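Hypothetical protein (Fusobacterium nucleatum subsp. nucleatum, PDB 2GSL) might act as a ribonuclease in RNA processing, probably of the MrnC family, with a magnesium-binding ribonuclease III domain. Local coordinates at residues L21-W26 with A101-I106; E70-I75 with Y110-E115. All blocks are in the same frame, centred on the assembly; numbering follows the deposited sequence.

Contact 1. Residues L21-W26 with A101-I106; sequences LGDAIW and ALEAII. With MG (magnesium ion), chain G.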
# COMPACT_ATOMS: atom_id res chain seq x y z
N LEU A 21 7.19 -4.71 1.98
CA LEU A 21 5.90 -5.12 1.49
C LEU A 21 4.88 -4.84 2.59
O LEU A 21 3.83 -4.24 2.34
CB LEU A 21 5.93 -6.61 1.13
CG LEU A 21 4.59 -7.30 0.89
CD1 LEU A 21 3.92 -6.70 -0.33
CD2 LEU A 21 4.82 -8.78 0.70
N GLY A 22 5.21 -5.26 3.81
CA GLY A 22 4.32 -5.04 4.95
C GLY A 22 3.88 -3.60 5.11
O GLY A 22 2.73 -3.34 5.45
N ASP A 23 4.80 -2.67 4.88
CA ASP A 23 4.55 -1.24 4.99
C ASP A 23 3.40 -0.82 4.06
O ASP A 23 2.46 -0.15 4.50
CB ASP A 23 5.83 -0.46 4.65
CG ASP A 23 5.63 1.05 4.65
OD1 ASP A 23 5.30 1.60 5.72
OD2 ASP A 23 5.82 1.69 3.59
N ALA A 24 3.50 -1.22 2.80
CA ALA A 24 2.47 -0.91 1.80
C ALA A 24 1.14 -1.55 2.19
O ALA A 24 0.07 -0.96 2.00
CB ALA A 24 2.90 -1.40 0.42
N ILE A 25 1.21 -2.76 2.75
CA ILE A 25 0.02 -3.50 3.16
C ILE A 25 -0.67 -2.77 4.31
O ILE A 25 -1.90 -2.68 4.37
CB ILE A 25 0.39 -4.96 3.62
CG1 ILE A 25 1.01 -5.73 2.45
CG2 ILE A 25 -0.84 -5.72 4.09
CD1 ILE A 25 1.59 -7.06 2.85
N TRP A 26 0.15 -2.25 5.23
CA TRP A 26 -0.35 -1.53 6.40
C TRP A 26 -1.04 -0.25 5.95
O TRP A 26 -2.18 0.01 6.36
CB TRP A 26 0.80 -1.19 7.36
CG TRP A 26 0.37 -0.70 8.69
CD1 TRP A 26 0.40 0.58 9.14
CD2 TRP A 26 -0.13 -1.50 9.78
NE1 TRP A 26 -0.07 0.64 10.43
CE2 TRP A 26 -0.41 -0.62 10.84
CE3 TRP A 26 -0.40 -2.86 9.94
CZ2 TRP A 26 -0.90 -1.07 12.06
CZ3 TRP A 26 -0.89 -3.31 11.15
CH2 TRP A 26 -1.15 -2.42 12.19
N ALA A 101 9.69 -4.96 12.52
CA ALA A 101 9.35 -6.33 12.83
C ALA A 101 7.86 -6.51 12.57
O ALA A 101 7.43 -7.54 12.05
CB ALA A 101 9.69 -6.63 14.29
N LEU A 102 7.08 -5.50 12.94
CA LEU A 102 5.64 -5.55 12.74
C LEU A 102 5.33 -5.57 11.24
O LEU A 102 4.54 -6.39 10.78
CB LEU A 102 4.96 -4.34 13.42
CG LEU A 102 3.43 -4.11 13.47
CD1 LEU A 102 2.97 -3.48 12.17
CD2 LEU A 102 2.70 -5.38 13.77
N GLU A 103 5.97 -4.70 10.46
CA GLU A 103 5.72 -4.69 9.02
C GLU A 103 6.28 -5.94 8.35
O GLU A 103 5.89 -6.29 7.24
CB GLU A 103 6.34 -3.45 8.36
CG GLU A 103 5.88 -2.13 8.93
CD GLU A 103 6.29 -0.94 8.10
OE1 GLU A 103 5.40 -0.12 7.78
OE2 GLU A 103 7.50 -0.81 7.76
N ALA A 104 7.20 -6.62 9.03
CA ALA A 104 7.80 -7.82 8.50
C ALA A 104 6.79 -8.94 8.65
O ALA A 104 6.57 -9.73 7.73
CB ALA A 104 9.08 -8.14 9.24
N ILE A 105 6.18 -9.02 9.83
CA ILE A 105 5.18 -10.04 10.09
C ILE A 105 3.98 -9.84 9.16
O ILE A 105 3.52 -10.78 8.52
CB ILE A 105 4.71 -9.99 11.54
CG1 ILE A 105 5.86 -10.38 12.46
CG2 ILE A 105 3.52 -10.92 11.73
CD1 ILE A 105 5.57 -10.15 13.92
N ILE A 106 3.48 -8.61 9.07
CA ILE A 106 2.35 -8.31 8.20
C ILE A 106 2.73 -8.73 6.78
O ILE A 106 1.96 -9.39 6.09
CB ILE A 106 1.96 -6.77 8.21
CG1 ILE A 106 1.42 -6.36 9.58
CG2 ILE A 106 0.85 -6.49 7.20
CD1 ILE A 106 0.04 -6.93 9.89
MG MG G . 6.39 2.01 7.82
O HOH W 1 8.28 1.58 6.60
O HOH W 2 4.16 2.75 8.01
O HOH W 3 6.86 4.16 6.98
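The magnesium site of the ribonuclease III domain, probably its catalytic centre, shows how crossed helices can build one: Asp-23 on helix 15-34 and Glu-103 on helix 93-111 share the cation. Asp-23 OD1 and Glu-103 OE1 each bind it at 2.4 Å, alongside three waters. With Asp-23 CG anti to the backbone N (chi1 176°), OD1 is carried out beside the extended chain of Glu-103; the side chains point the same way, carboxylate planes 64° apart. Water 1 donates to Glu-103 OE2 at 2.8 Å. OE1 receives a weak hydrogen bond from Gln-57, and Asp-23 OD2 a salt bridge from Arg-31 of the second subunit.

The axes of the two segments cross at 83°, 7.4 Å apart at closest. Gly-22, without a side chain, lets the backbones close in: its CA makes a CA-H...O contact with Glu-103 O. Leu-102 CD1 makes a CH-pi contact over one face of Trp-26, 4.1 Å from the six-membered ring centroid, and Ile-106 CD1 meets the ring edge. Trp-26 NE1 hydrogen-bonds to Lys-51 O. Ile-106 CG2 packs on Ile-25 CG2. Asp-23 OD1 and Glu-103 OE1, 2.7 Å apart without a hydrogen bond, are brought together by the shared cation.

Contact 2. Residues E70-I75 with Y110-E115; sequences EEFKVI and YLLKKE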
# COMPACT_ATOMS: atom_id res chain seq x y z
N GLU A 70 4.19 -19.43 16.25
CA GLU A 70 5.64 -19.58 16.29
C GLU A 70 6.34 -19.01 15.06
O GLU A 70 7.27 -18.20 15.16
CB GLU A 70 6.01 -21.06 16.45
CG GLU A 70 6.20 -21.51 17.88
CD GLU A 70 7.45 -20.91 18.50
OE1 GLU A 70 7.69 -21.12 19.72
OE2 GLU A 70 8.21 -20.23 17.77
N GLU A 71 5.90 -19.46 13.88
CA GLU A 71 6.47 -19.04 12.61
C GLU A 71 6.63 -17.52 12.49
O GLU A 71 7.61 -17.03 11.92
CB GLU A 71 5.59 -19.56 11.46
CG GLU A 71 5.86 -18.95 10.10
CD GLU A 71 4.97 -19.53 9.01
OE1 GLU A 71 3.73 -19.64 9.24
OE2 GLU A 71 5.50 -19.88 7.93
N PHE A 72 5.67 -16.79 13.04
CA PHE A 72 5.69 -15.34 12.99
C PHE A 72 6.58 -14.73 14.05
O PHE A 72 7.29 -13.76 13.79
CB PHE A 72 4.26 -14.81 13.13
CG PHE A 72 3.38 -15.21 12.00
CD1 PHE A 72 2.20 -15.90 12.23
CD2 PHE A 72 3.75 -14.94 10.69
CE1 PHE A 72 1.41 -16.33 11.16
CE2 PHE A 72 2.98 -15.36 9.62
CZ PHE A 72 1.81 -16.06 9.85
N LYS A 73 6.54 -15.31 15.24
CA LYS A 73 7.36 -14.82 16.34
C LYS A 73 8.83 -14.77 15.90
O LYS A 73 9.56 -13.84 16.25
CB LYS A 73 7.21 -15.73 17.56
CG LYS A 73 5.81 -15.77 18.16
CD LYS A 73 5.84 -16.47 19.52
CE LYS A 73 4.63 -16.10 20.37
NZ LYS A 73 4.72 -16.63 21.77
N VAL A 74 9.24 -15.78 15.13
CA VAL A 74 10.61 -15.89 14.61
C VAL A 74 10.91 -14.70 13.69
O VAL A 74 11.89 -13.97 13.90
CB VAL A 74 10.80 -17.23 13.80
CG1 VAL A 74 12.22 -17.32 13.24
CG2 VAL A 74 10.53 -18.43 14.70
N ILE A 75 10.06 -14.52 12.68
CA ILE A 75 10.21 -13.43 11.73
C ILE A 75 10.29 -12.10 12.46
O ILE A 75 11.17 -11.28 12.19
CB ILE A 75 9.03 -13.40 10.75
CG1 ILE A 75 9.01 -14.70 9.95
CG2 ILE A 75 9.13 -12.19 9.83
CD1 ILE A 75 7.92 -14.77 8.94
N TYR A 110 0.81 -11.95 4.51
CA TYR A 110 0.25 -11.75 3.19
C TYR A 110 0.79 -12.81 2.22
O TYR A 110 0.02 -13.60 1.67
CB TYR A 110 0.63 -10.35 2.72
CG TYR A 110 -0.12 -9.90 1.51
CD1 TYR A 110 -1.35 -9.27 1.62
CD2 TYR A 110 0.42 -10.05 0.25
CE1 TYR A 110 -2.01 -8.80 0.50
CE2 TYR A 110 -0.22 -9.59 -0.87
CZ TYR A 110 -1.43 -8.96 -0.74
OH TYR A 110 -2.02 -8.46 -1.88
N LEU A 111 2.11 -12.84 2.02
CA LEU A 111 2.74 -13.81 1.14
C LEU A 111 2.30 -15.26 1.43
O LEU A 111 2.37 -16.12 0.55
CB LEU A 111 4.26 -13.70 1.24
CG LEU A 111 4.84 -12.50 0.52
CD1 LEU A 111 6.34 -12.41 0.74
CD2 LEU A 111 4.54 -12.63 -0.95
N LEU A 112 1.85 -15.52 2.65
CA LEU A 112 1.39 -16.86 3.01
C LEU A 112 -0.12 -16.94 2.95
O LEU A 112 -0.73 -17.72 3.68
CB LEU A 112 1.83 -17.23 4.43
CG LEU A 112 3.30 -17.55 4.61
CD1 LEU A 112 3.56 -17.88 6.06
CD2 LEU A 112 3.68 -18.69 3.70
N LYS A 113 -0.72 -16.13 2.09
CA LYS A 113 -2.18 -16.14 1.95
C LYS A 113 -2.93 -16.07 3.29
O LYS A 113 -4.12 -16.37 3.35
CB LYS A 113 -2.63 -17.38 1.18
CG LYS A 113 -2.70 -17.21 -0.33
CD LYS A 113 -1.33 -16.96 -0.94
CE LYS A 113 -1.42 -16.87 -2.46
NZ LYS A 113 -2.26 -15.73 -2.93
N LYS A 114 -2.23 -15.67 4.36
CA LYS A 114 -2.86 -15.56 5.67
C LYS A 114 -3.48 -14.18 5.90
O LYS A 114 -3.37 -13.60 6.98
CB LYS A 114 -1.84 -15.89 6.76
CG LYS A 114 -1.62 -17.38 6.95
CD LYS A 114 -0.48 -17.68 7.92
CE LYS A 114 -0.45 -19.14 8.33
NZ LYS A 114 -1.61 -19.48 9.20
N GLU A 115 -4.14 -13.66 4.86
CA GLU A 115 -4.78 -12.36 4.92
C GLU A 115 -5.84 -12.29 6.02
O GLU A 115 -6.30 -11.21 6.38
CB GLU A 115 -5.40 -12.00 3.56
CG GLU A 115 -4.78 -10.78 2.85
CD GLU A 115 -5.49 -9.46 3.20
OE1 GLU A 115 -6.68 -9.32 2.86
OE2 GLU A 115 -4.85 -8.56 3.80
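Lys-114 and Leu-112, on either side of Lys-113, the C-prime residue of a Schellman motif, meet Phe-72 and Glu-71 in a worked example of how a helix end can pack through its side chains. Helix 93-111 stops here: Lys-113 has a positive phi of 48°, Lys-114 N turns back to Met-109 O, and Lys-113 N reaches Tyr-110 O in a weak bond. The turn directs the CB atoms of both Leu-112 and Lys-114 toward the first turn of helix 70-80.

Lys-114 can be followed outward. Its CB and CG approach the Phe-72 ring without touching it. With CG anti to the carbonyl carbon (chi1 -80°), the extended chain carries CD to the ring edge, where it lies in plane, 3.4 Å from Phe-72 CZ; CE1 of the same ring is the next atom in reach. CE stays 4.1 Å from Phe-72 CZ and also comes within 4.3 Å of Glu-71 OE1. At chi4 (-70°) the chain bends, and NZ ends farther from the ring than CE does. It lies 5.3 Å from Glu-71 OE1, so the opposite charges attract at most over a distance and form no salt bridge.

Glu-71 comes from the other direction, its chain extended beyond CG, and brings its carboxylate to the methyl tip of Leu-112. Its OE2 also has a long, weak ion pair with Lys-8, whose side chain touches Leu-112 as well. Phe-72 also packs on Met-109 of helix 93-111. Leu-112 CD1 is the methyl common to both partners, 3.4 Å from Glu-71 OE2 and 4.4 Å from Phe-72 CE2.

Overall arrangement
Both contacts draw on helix 93-111, contact 1 from its middle and contact 2 from its C-terminal end, and their centres lie about 11 Å apart. Contact 1 is buried near the centre of the chain, where two carboxylates share a metal ion; contact 2 is only partly buried, away from the annotated sites, and joins a helix start to a turn through a phenyl ring, aliphatic chains and a carboxylate, with opposite charges too far apart for a salt bridge. They touch directly: Ile-25 CD1 packs on Tyr-110 CB at 3.4 Å. Ala-104 and Ile-75 make a further link. The second subunit bridges to Asp-23 in contact 1; near contact 2 it reaches Tyr-110, which does not touch segment 70-75.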